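Local atomic coordinates of peptide chain release factor subunit 1 (Aeropyrum pernix, PDB entry 3AGK), a protein that probably directs the termination of protein synthesis on the ribosome in response to the stop codons UAA, UAG and UGA. Residues Val33-Tyr38 with Phe120-Asp125; Leu93-Gly98 with Phe106-Phe111. All coordinates share one frame; numbering follows the deposited sequence.

Both contacts belong to the four-stranded antiparallel sheet of eRF1 domain 1, in the order 107-111, 93-98, 34-39, 121-125. Interaction 1 joins one outer strand to its inner neighbour, interaction 2 does so at the other edge, and the two inner strands are probably tied to each other by L37 O to L95 N (2.8 Å) and L35 N to C97 O (2.9 Å). Each contact is only partly buried: its inner strand lies in the core, its outer one nearer the surface. Both have six backbone bonds; interaction 1 closes a long loop of chain and adds leucines and tyrosines, whereas interaction 2 is a local hairpin, richer in phenylalanine and stapled by a disulfide.

Interaction 1: residues Val33-Tyr38 with Phe120-Asp125; sequences VLLSLY and FYYRTD
L34 to Y38 runs antiparallel to Y121-D125, and three hydrogen-bonded pairs, L34 with D125, S36 with R123 and Y38 with Y121, stitch the backbones together. The straightest of these bonds runs from Y38 N to Y121 O (2.8 Å, 170° at the hydrogen). Y121 N returns a longer one, 3.1 Å, to Y38 O. At the other end V33 and L34 both face D125, a classic beta bulge, with L34 N bonded to D125 O at 2.8 Å.

The Y38 side chain starts with CB 4.0 Å from Y121 N. Its CG stands anti to the carbonyl carbon (chi1 -68°), which lays the ring beside the Y121 side chain, the two pointing the same way. Y38 CD1 then meets Y121 CB at 4.0 Å, and at the far tip OH is hydrogen-bonded to I129 O. F132 touches both tyrosine rings, while S36 OG is bonded to I129 N, so both of these buried hydroxyls are paired with I129, just beyond D125.

L35, L37, Y122 and T124 line the other face, where L35 and Y122 meet L75 of helix 65-82 and Y122 also meets L52 of helix 45-58. L35 crosses Y122 at about a right angle; with CG anti to the backbone N (chi1 173°), its CD1 swings over to the neighbouring strand and comes tightly against Y122 CE1 (3.2 Å from L35 CD1). L37 CD1 sits at the edge of the Y122 ring, near its plane, and also touches F120 CE1 at 3.6 Å. On the outer strand R123 and D125 form a salt bridge with each other. The strands are thus joined chiefly by backbone bonds and hydrocarbon contacts; the charged pair bridges no strands, and the buried hydroxyls bind the sheet to the segment around I129.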
ATOM      1  N   VAL A  33     -14.674 -14.779  13.565  1.00 77.42           N
ATOM      2  CA  VAL A  33     -14.613 -16.229  13.395  1.00 71.54           C
ATOM      3  C   VAL A  33     -13.684 -16.688  12.263  1.00 69.90           C
ATOM      4  O   VAL A  33     -13.815 -17.811  11.763  1.00 64.46           O
ATOM      5  CB  VAL A  33     -16.022 -16.809  13.136  1.00 75.54           C
ATOM      6  CG1 VAL A  33     -17.004 -16.306  14.190  1.00 77.39           C
ATOM      7  CG2 VAL A  33     -16.501 -16.458  11.726  1.00 75.86           C
ATOM      8  N   LEU A  34     -12.759 -15.823  11.852  1.00 71.07           N
ATOM      9  CA  LEU A  34     -11.749 -16.197  10.863  1.00 66.66           C
ATOM     10  C   LEU A  34     -10.372 -16.263  11.519  1.00 64.45           C
ATOM     11  O   LEU A  34      -9.868 -15.268  12.048  1.00 75.63           O
ATOM     12  CB  LEU A  34     -11.746 -15.225   9.681  1.00 70.69           C
ATOM     13  CG  LEU A  34     -13.034 -15.177   8.848  1.00 72.72           C
ATOM     14  CD1 LEU A  34     -12.928 -14.140   7.742  1.00 78.91           C
ATOM     15  CD2 LEU A  34     -13.373 -16.536   8.260  1.00 66.50           C
ATOM     16  N   LEU A  35      -9.781 -17.450  11.486  1.00 57.65           N
ATOM     17  CA  LEU A  35      -8.540 -17.737  12.203  1.00 58.10           C
ATOM     18  C   LEU A  35      -7.280 -17.319  11.448  1.00 59.67           C
ATOM     19  O   LEU A  35      -7.124 -17.609  10.263  1.00 55.20           O
ATOM     20  CB  LEU A  35      -8.472 -19.232  12.521  1.00 56.61           C
ATOM     21  CG  LEU A  35      -7.189 -19.812  13.117  1.00 62.69           C
ATOM     22  CD1 LEU A  35      -6.622 -18.864  14.149  1.00 72.22           C
ATOM     23  CD2 LEU A  35      -7.478 -21.163  13.763  1.00 52.98           C
ATOM     24  N   SER A  36      -6.384 -16.641  12.155  1.00 59.92           N
ATOM     25  CA  SER A  36      -5.073 -16.300  11.621  1.00 62.98           C
ATOM     26  C   SER A  36      -4.001 -16.865  12.561  1.00 64.18           C
ATOM     27  O   SER A  36      -4.054 -16.631  13.767  1.00 71.07           O
ATOM     28  CB  SER A  36      -4.930 -14.775  11.501  1.00 63.06           C
ATOM     29  OG  SER A  36      -5.934 -14.225  10.663  1.00 57.11           O
ATOM     30  N   LEU A  37      -3.035 -17.603  12.024  1.00 56.05           N
ATOM     31  CA  LEU A  37      -2.033 -18.261  12.865  1.00 54.60           C
ATOM     32  C   LEU A  37      -0.624 -18.292  12.245  1.00 62.84           C
ATOM     33  O   LEU A  37      -0.411 -18.896  11.195  1.00 64.02           O
ATOM     34  CB  LEU A  37      -2.496 -19.680  13.184  1.00 48.78           C
ATOM     35  CG  LEU A  37      -1.498 -20.603  13.866  1.00 49.38           C
ATOM     36  CD1 LEU A  37      -1.301 -20.157  15.306  1.00 53.69           C
ATOM     37  CD2 LEU A  37      -2.016 -22.013  13.822  1.00 46.06           C
ATOM     38  N   TYR A  38       0.332 -17.646  12.908  1.00 58.61           N
ATOM     39  CA  TYR A  38       1.711 -17.561  12.426  1.00 59.45           C
ATOM     40  C   TYR A  38       2.652 -18.277  13.388  1.00 61.05           C
ATOM     41  O   TYR A  38       2.661 -17.989  14.584  1.00 65.99           O
ATOM     42  CB  TYR A  38       2.161 -16.105  12.362  1.00 60.87           C
ATOM     43  CG  TYR A  38       1.500 -15.220  11.327  1.00 63.18           C
ATOM     44  CD1 TYR A  38       0.177 -14.809  11.462  1.00 64.33           C
ATOM     45  CD2 TYR A  38       2.228 -14.734  10.248  1.00 66.11           C
ATOM     46  CE1 TYR A  38      -0.413 -13.968  10.513  1.00 68.78           C
ATOM     47  CE2 TYR A  38       1.654 -13.898   9.305  1.00 67.46           C
ATOM     48  CZ  TYR A  38       0.336 -13.516   9.434  1.00 69.59           C
ATOM     49  OH  TYR A  38      -0.213 -12.678   8.482  1.00 63.43           O
ATOM     50  N   PHE A 120       5.216 -15.265  16.932  1.00 68.09           N
ATOM     51  CA  PHE A 120       4.017 -16.091  16.945  1.00 65.33           C
ATOM     52  C   PHE A 120       2.803 -15.192  17.030  1.00 64.29           C
ATOM     53  O   PHE A 120       2.832 -14.169  17.703  1.00 64.93           O
ATOM     54  CB  PHE A 120       4.029 -17.061  18.122  1.00 58.31           C
ATOM     55  CG  PHE A 120       2.767 -17.858  18.254  1.00 56.83           C
ATOM     56  CD1 PHE A 120       2.553 -18.971  17.468  1.00 54.39           C
ATOM     57  CD2 PHE A 120       1.795 -17.497  19.174  1.00 59.84           C
ATOM     58  CE1 PHE A 120       1.391 -19.719  17.586  1.00 47.15           C
ATOM     59  CE2 PHE A 120       0.633 -18.237  19.302  1.00 52.78           C
ATOM     60  CZ  PHE A 120       0.430 -19.348  18.511  1.00 51.95           C
ATOM     61  N   TYR A 121       1.738 -15.556  16.340  1.00 63.88           N
ATOM     62  CA  TYR A 121       0.540 -14.742  16.383  1.00 63.84           C
ATOM     63  C   TYR A 121      -0.645 -15.661  16.169  1.00 63.78           C
ATOM     64  O   TYR A 121      -0.606 -16.547  15.314  1.00 53.03           O
ATOM     65  CB  TYR A 121       0.607 -13.670  15.298  1.00 68.13           C
ATOM     66  CG  TYR A 121      -0.487 -12.629  15.347  1.00 68.99           C
ATOM     67  CD1 TYR A 121      -0.334 -11.469  16.101  1.00 82.21           C
ATOM     68  CD2 TYR A 121      -1.661 -12.786  14.625  1.00 64.49           C
ATOM     69  CE1 TYR A 121      -1.331 -10.499  16.145  1.00 82.24           C
ATOM     70  CE2 TYR A 121      -2.662 -11.821  14.658  1.00 69.74           C
ATOM     71  CZ  TYR A 121      -2.488 -10.682  15.423  1.00 75.97           C
ATOM     72  OH  TYR A 121      -3.469  -9.723  15.458  1.00 78.16           O
ATOM     73  N   TYR A 122      -1.682 -15.474  16.974  1.00 57.27           N
ATOM     74  CA  TYR A 122      -2.912 -16.228  16.820  1.00 58.99           C
ATOM     75  C   TYR A 122      -4.063 -15.262  16.940  1.00 61.67           C
ATOM     76  O   TYR A 122      -4.084 -14.426  17.845  1.00 70.25           O
ATOM     77  CB  TYR A 122      -3.046 -17.301  17.899  1.00 61.23           C
ATOM     78  CG  TYR A 122      -4.472 -17.809  18.047  1.00 63.58           C
ATOM     79  CD1 TYR A 122      -4.960 -18.798  17.218  1.00 68.86           C
ATOM     80  CD2 TYR A 122      -5.338 -17.272  18.999  1.00 72.24           C
ATOM     81  CE1 TYR A 122      -6.259 -19.260  17.332  1.00 66.17           C
ATOM     82  CE2 TYR A 122      -6.646 -17.732  19.123  1.00 68.75           C
ATOM     83  CZ  TYR A 122      -7.092 -18.730  18.280  1.00 68.15           C
ATOM     84  OH  TYR A 122      -8.374 -19.210  18.366  1.00 65.75           O
ATOM     85  N   ARG A 123      -5.041 -15.362  16.054  1.00 57.08           N
ATOM     86  CA  ARG A 123      -6.172 -14.462  16.198  1.00 69.55           C
ATOM     87  C   ARG A 123      -7.448 -14.944  15.526  1.00 67.69           C
ATOM     88  O   ARG A 123      -7.413 -15.671  14.535  1.00 56.59           O
ATOM     89  CB  ARG A 123      -5.792 -13.068  15.705  1.00 67.39           C
ATOM     90  CG  ARG A 123      -6.785 -12.003  16.059  1.00 65.43           C
ATOM     91  CD  ARG A 123      -6.074 -10.680  16.152  1.00 75.09           C
ATOM     92  NE  ARG A 123      -6.653  -9.841  17.188  1.00 87.84           N
ATOM     93  CZ  ARG A 123      -7.351  -8.739  16.948  1.00 97.48           C
ATOM     94  NH1 ARG A 123      -7.530  -8.336  15.699  1.00106.51           N
ATOM     95  NH2 ARG A 123      -7.852  -8.037  17.954  1.00 92.35           N
ATOM     96  N   THR A 124      -8.580 -14.554  16.101  1.00 66.28           N
ATOM     97  CA  THR A 124      -9.861 -14.756  15.445  1.00 64.03           C
ATOM     98  C   THR A 124     -10.486 -13.395  15.218  1.00 66.41           C
ATOM     99  O   THR A 124     -10.610 -12.603  16.142  1.00 75.74           O
ATOM    100  CB  THR A 124     -10.795 -15.662  16.248  1.00 67.87           C
ATOM    101  OG1 THR A 124     -10.905 -15.180  17.594  1.00 75.20           O
ATOM    102  CG2 THR A 124     -10.256 -17.069  16.260  1.00 65.98           C
ATOM    103  N   ASP A 125     -10.854 -13.112  13.979  1.00 68.58           N
ATOM    104  CA  ASP A 125     -11.375 -11.797  13.655  1.00 73.37           C
ATOM    105  C   ASP A 125     -12.427 -11.895  12.573  1.00 72.86           C
ATOM    106  O   ASP A 125     -12.765 -12.995  12.128  1.00 74.94           O
ATOM    107  CB  ASP A 125     -10.247 -10.859  13.226  1.00 73.78           C
ATOM    108  CG  ASP A 125     -10.462  -9.437  13.714  1.00 86.01           C
ATOM    109  OD1 ASP A 125      -9.554  -8.890  14.369  1.00 91.21           O
ATOM    110  OD2 ASP A 125     -11.541  -8.868  13.450  1.00 85.64           O
TER

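Interaction 2: residues Leu93-Gly98 with Phe106-Phe111; sequences LVLFCG and FECFMF
C97 and C108 face each other as a non-hydrogen-bonded pair and are joined by a disulfide between SG and SG (2.0 Å). C97 SG lies beside its own backbone N, whereas C108 SG is anti to its N (chi1 -153°). The bridge is twisted by just 39° about the S-S bond, far from the usual 90° or so, which suggests some strain. Next along the same face, L95 and M110 lie side by side pointing the same way, CG to CG 3.8 Å. L93 crosses M110 at a slant and brings CD2 within 3.8 Å of M110 CG.

Aromatic rings crowd the other face. F111 CE2 arrives at the edge of the F96 ring, 4.2 Å from F96 CE1, and F109 turns the edge of its ring to F96 O, with CD1 at 3.4 Å. Backbone bonds pair V94, F96 and G98 with F111, F109 and E107; the bond from F109 N to F96 O is 2.7 Å long.

F109 and F111 pack on helix 14-24. C108 and M110 rest on R81 of helix 65-82, where F106 makes a cation-pi contact with R73. The far edge of 93-98 continues the sheet into strand 34-39.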
ATOM      1  N   LEU A  93       5.388 -21.322   9.567  1.00 66.39           N
ATOM      2  CA  LEU A  93       4.103 -21.654   8.958  1.00 60.25           C
ATOM      3  C   LEU A  93       3.129 -20.510   9.154  1.00 62.28           C
ATOM      4  O   LEU A  93       3.207 -19.794  10.154  1.00 65.46           O
ATOM      5  CB  LEU A  93       3.501 -22.863   9.659  1.00 63.05           C
ATOM      6  CG  LEU A  93       3.761 -24.291   9.236  1.00 71.85           C
ATOM      7  CD1 LEU A  93       3.024 -25.189  10.209  1.00 73.51           C
ATOM      8  CD2 LEU A  93       3.259 -24.504   7.819  1.00 71.63           C
ATOM      9  N   VAL A  94       2.191 -20.342   8.226  1.00 59.58           N
ATOM     10  CA  VAL A  94       1.026 -19.505   8.500  1.00 60.23           C
ATOM     11  C   VAL A  94      -0.261 -20.190   8.025  1.00 52.28           C
ATOM     12  O   VAL A  94      -0.298 -20.804   6.951  1.00 54.69           O
ATOM     13  CB  VAL A  94       1.143 -18.064   7.930  1.00 60.86           C
ATOM     14  CG1 VAL A  94       2.597 -17.667   7.692  1.00 57.32           C
ATOM     15  CG2 VAL A  94       0.338 -17.921   6.673  1.00 70.73           C
ATOM     16  N   LEU A  95      -1.303 -20.099   8.846  1.00 44.72           N
ATOM     17  CA  LEU A  95      -2.606 -20.672   8.522  1.00 50.08           C
ATOM     18  C   LEU A  95      -3.717 -19.637   8.583  1.00 54.61           C
ATOM     19  O   LEU A  95      -3.753 -18.835   9.505  1.00 54.52           O
ATOM     20  CB  LEU A  95      -2.956 -21.814   9.485  1.00 48.42           C
ATOM     21  CG  LEU A  95      -2.270 -23.169   9.268  1.00 56.80           C
ATOM     22  CD1 LEU A  95      -0.874 -23.164   9.886  1.00 59.46           C
ATOM     23  CD2 LEU A  95      -3.104 -24.318   9.825  1.00 53.08           C
ATOM     24  N   PHE A  96      -4.623 -19.667   7.608  1.00 55.14           N
ATOM     25  CA  PHE A  96      -5.889 -18.934   7.702  1.00 47.33           C
ATOM     26  C   PHE A  96      -7.041 -19.921   7.456  1.00 49.25           C
ATOM     27  O   PHE A  96      -7.017 -20.670   6.486  1.00 52.90           O
ATOM     28  CB  PHE A  96      -5.936 -17.800   6.681  1.00 49.59           C
ATOM     29  CG  PHE A  96      -4.791 -16.817   6.795  1.00 55.75           C
ATOM     30  CD1 PHE A  96      -3.668 -16.935   5.990  1.00 52.05           C
ATOM     31  CD2 PHE A  96      -4.848 -15.764   7.700  1.00 64.49           C
ATOM     32  CE1 PHE A  96      -2.617 -16.025   6.094  1.00 56.53           C
ATOM     33  CE2 PHE A  96      -3.807 -14.852   7.803  1.00 65.46           C
ATOM     34  CZ  PHE A  96      -2.688 -14.988   6.995  1.00 61.41           C
ATOM     35  N   CYS A  97      -8.028 -19.956   8.345  1.00 49.60           N
ATOM     36  CA  CYS A  97      -9.149 -20.884   8.189  1.00 53.86           C
ATOM     37  C   CYS A  97     -10.457 -20.206   8.562  1.00 62.51           C
ATOM     38  O   CYS A  97     -10.481 -19.321   9.413  1.00 65.73           O
ATOM     39  CB  CYS A  97      -8.971 -22.158   9.048  1.00 49.26           C
ATOM     40  SG  CYS A  97      -7.397 -23.033   8.854  1.00139.12           S
ATOM     41  N   GLY A  98     -11.544 -20.635   7.928  1.00 69.83           N
ATOM     42  CA  GLY A  98     -12.870 -20.143   8.265  1.00 73.94           C
ATOM     43  C   GLY A  98     -13.858 -20.270   7.121  1.00 76.60           C
ATOM     44  O   GLY A  98     -13.548 -20.859   6.081  1.00 77.40           O
ATOM     45  N   PHE A 106     -15.791 -22.875   2.908  1.00 93.16           N
ATOM     46  CA  PHE A 106     -14.807 -23.120   3.968  1.00 88.83           C
ATOM     47  C   PHE A 106     -13.442 -23.584   3.438  1.00 87.23           C
ATOM     48  O   PHE A 106     -13.362 -24.461   2.570  1.00 88.14           O
ATOM     49  CB  PHE A 106     -15.334 -24.141   4.982  1.00 86.38           C
ATOM     50  CG  PHE A 106     -14.336 -24.498   6.052  1.00 87.78           C
ATOM     51  CD1 PHE A 106     -14.351 -23.852   7.279  1.00 90.16           C
ATOM     52  CD2 PHE A 106     -13.374 -25.469   5.824  1.00 86.01           C
ATOM     53  CE1 PHE A 106     -13.433 -24.175   8.261  1.00 85.46           C
ATOM     54  CE2 PHE A 106     -12.452 -25.790   6.797  1.00 84.73           C
ATOM     55  CZ  PHE A 106     -12.483 -25.142   8.018  1.00 85.26           C
ATOM     56  N   GLU A 107     -12.372 -23.011   3.986  1.00 79.44           N
ATOM     57  CA  GLU A 107     -11.018 -23.351   3.567  1.00 71.86           C
ATOM     58  C   GLU A 107      -9.960 -23.145   4.646  1.00 67.31           C
ATOM     59  O   GLU A 107     -10.116 -22.318   5.542  1.00 63.20           O
ATOM     60  CB  GLU A 107     -10.632 -22.536   2.337  1.00 81.22           C
ATOM     61  CG  GLU A 107     -10.791 -23.279   1.036  1.00 92.26           C
ATOM     62  CD  GLU A 107      -9.569 -23.141   0.161  1.00 99.47           C
ATOM     63  OE1 GLU A 107      -8.444 -23.257   0.698  1.00 97.23           O
ATOM     64  OE2 GLU A 107      -9.733 -22.915  -1.057  1.00105.32           O
ATOM     65  N   CYS A 108      -8.867 -23.892   4.534  1.00 67.77           N
ATOM     66  CA  CYS A 108      -7.739 -23.749   5.442  1.00 62.71           C
ATOM     67  C   CYS A 108      -6.451 -23.510   4.666  1.00 65.63           C
ATOM     68  O   CYS A 108      -5.823 -24.465   4.217  1.00 78.86           O
ATOM     69  CB  CYS A 108      -7.589 -25.008   6.291  1.00 62.04           C
ATOM     70  SG  CYS A 108      -6.802 -24.737   7.900  1.00 80.94           S
ATOM     71  N   PHE A 109      -6.054 -22.250   4.502  1.00 58.67           N
ATOM     72  CA  PHE A 109      -4.817 -21.945   3.786  1.00 61.34           C
ATOM     73  C   PHE A 109      -3.628 -22.272   4.678  1.00 61.41           C
ATOM     74  O   PHE A 109      -3.633 -21.937   5.859  1.00 62.58           O
ATOM     75  CB  PHE A 109      -4.774 -20.477   3.341  1.00 64.29           C
ATOM     76  CG  PHE A 109      -5.981 -20.044   2.551  1.00 64.88           C
ATOM     77  CD1 PHE A 109      -7.155 -19.676   3.197  1.00 66.40           C
ATOM     78  CD2 PHE A 109      -5.944 -20.006   1.165  1.00 72.96           C
ATOM     79  CE1 PHE A 109      -8.273 -19.282   2.475  1.00 67.64           C
ATOM     80  CE2 PHE A 109      -7.058 -19.611   0.433  1.00 75.43           C
ATOM     81  CZ  PHE A 109      -8.223 -19.249   1.091  1.00 74.39           C
ATOM     82  N   MET A 110      -2.629 -22.963   4.134  1.00 55.83           N
ATOM     83  CA  MET A 110      -1.425 -23.232   4.909  1.00 56.79           C
ATOM     84  C   MET A 110      -0.194 -23.118   4.041  1.00 56.45           C
ATOM     85  O   MET A 110      -0.154 -23.678   2.968  1.00 58.28           O
ATOM     86  CB  MET A 110      -1.462 -24.610   5.570  1.00 54.68           C
ATOM     87  CG  MET A 110      -0.277 -24.786   6.524  1.00 62.31           C
ATOM     88  SD  MET A 110      -0.164 -26.362   7.383  1.00 70.60           S
ATOM     89  CE  MET A 110      -0.268 -27.529   6.036  1.00 54.62           C
ATOM     90  N   PHE A 111       0.817 -22.390   4.498  1.00 58.55           N
ATOM     91  CA  PHE A 111       2.056 -22.297   3.730  1.00 59.94           C
ATOM     92  C   PHE A 111       3.250 -21.836   4.551  1.00 60.80           C
ATOM     93  O   PHE A 111       3.120 -21.450   5.734  1.00 56.31           O
ATOM     94  CB  PHE A 111       1.877 -21.365   2.532  1.00 61.36           C
ATOM     95  CG  PHE A 111       1.492 -19.970   2.912  1.00 59.26           C
ATOM     96  CD1 PHE A 111       2.455 -18.977   3.015  1.00 63.25           C
ATOM     97  CD2 PHE A 111       0.169 -19.653   3.176  1.00 57.58           C
ATOM     98  CE1 PHE A 111       2.111 -17.690   3.370  1.00 65.42           C
ATOM     99  CE2 PHE A 111      -0.190 -18.360   3.536  1.00 67.86           C
ATOM    100  CZ  PHE A 111       0.786 -17.374   3.631  1.00 66.99           C
TER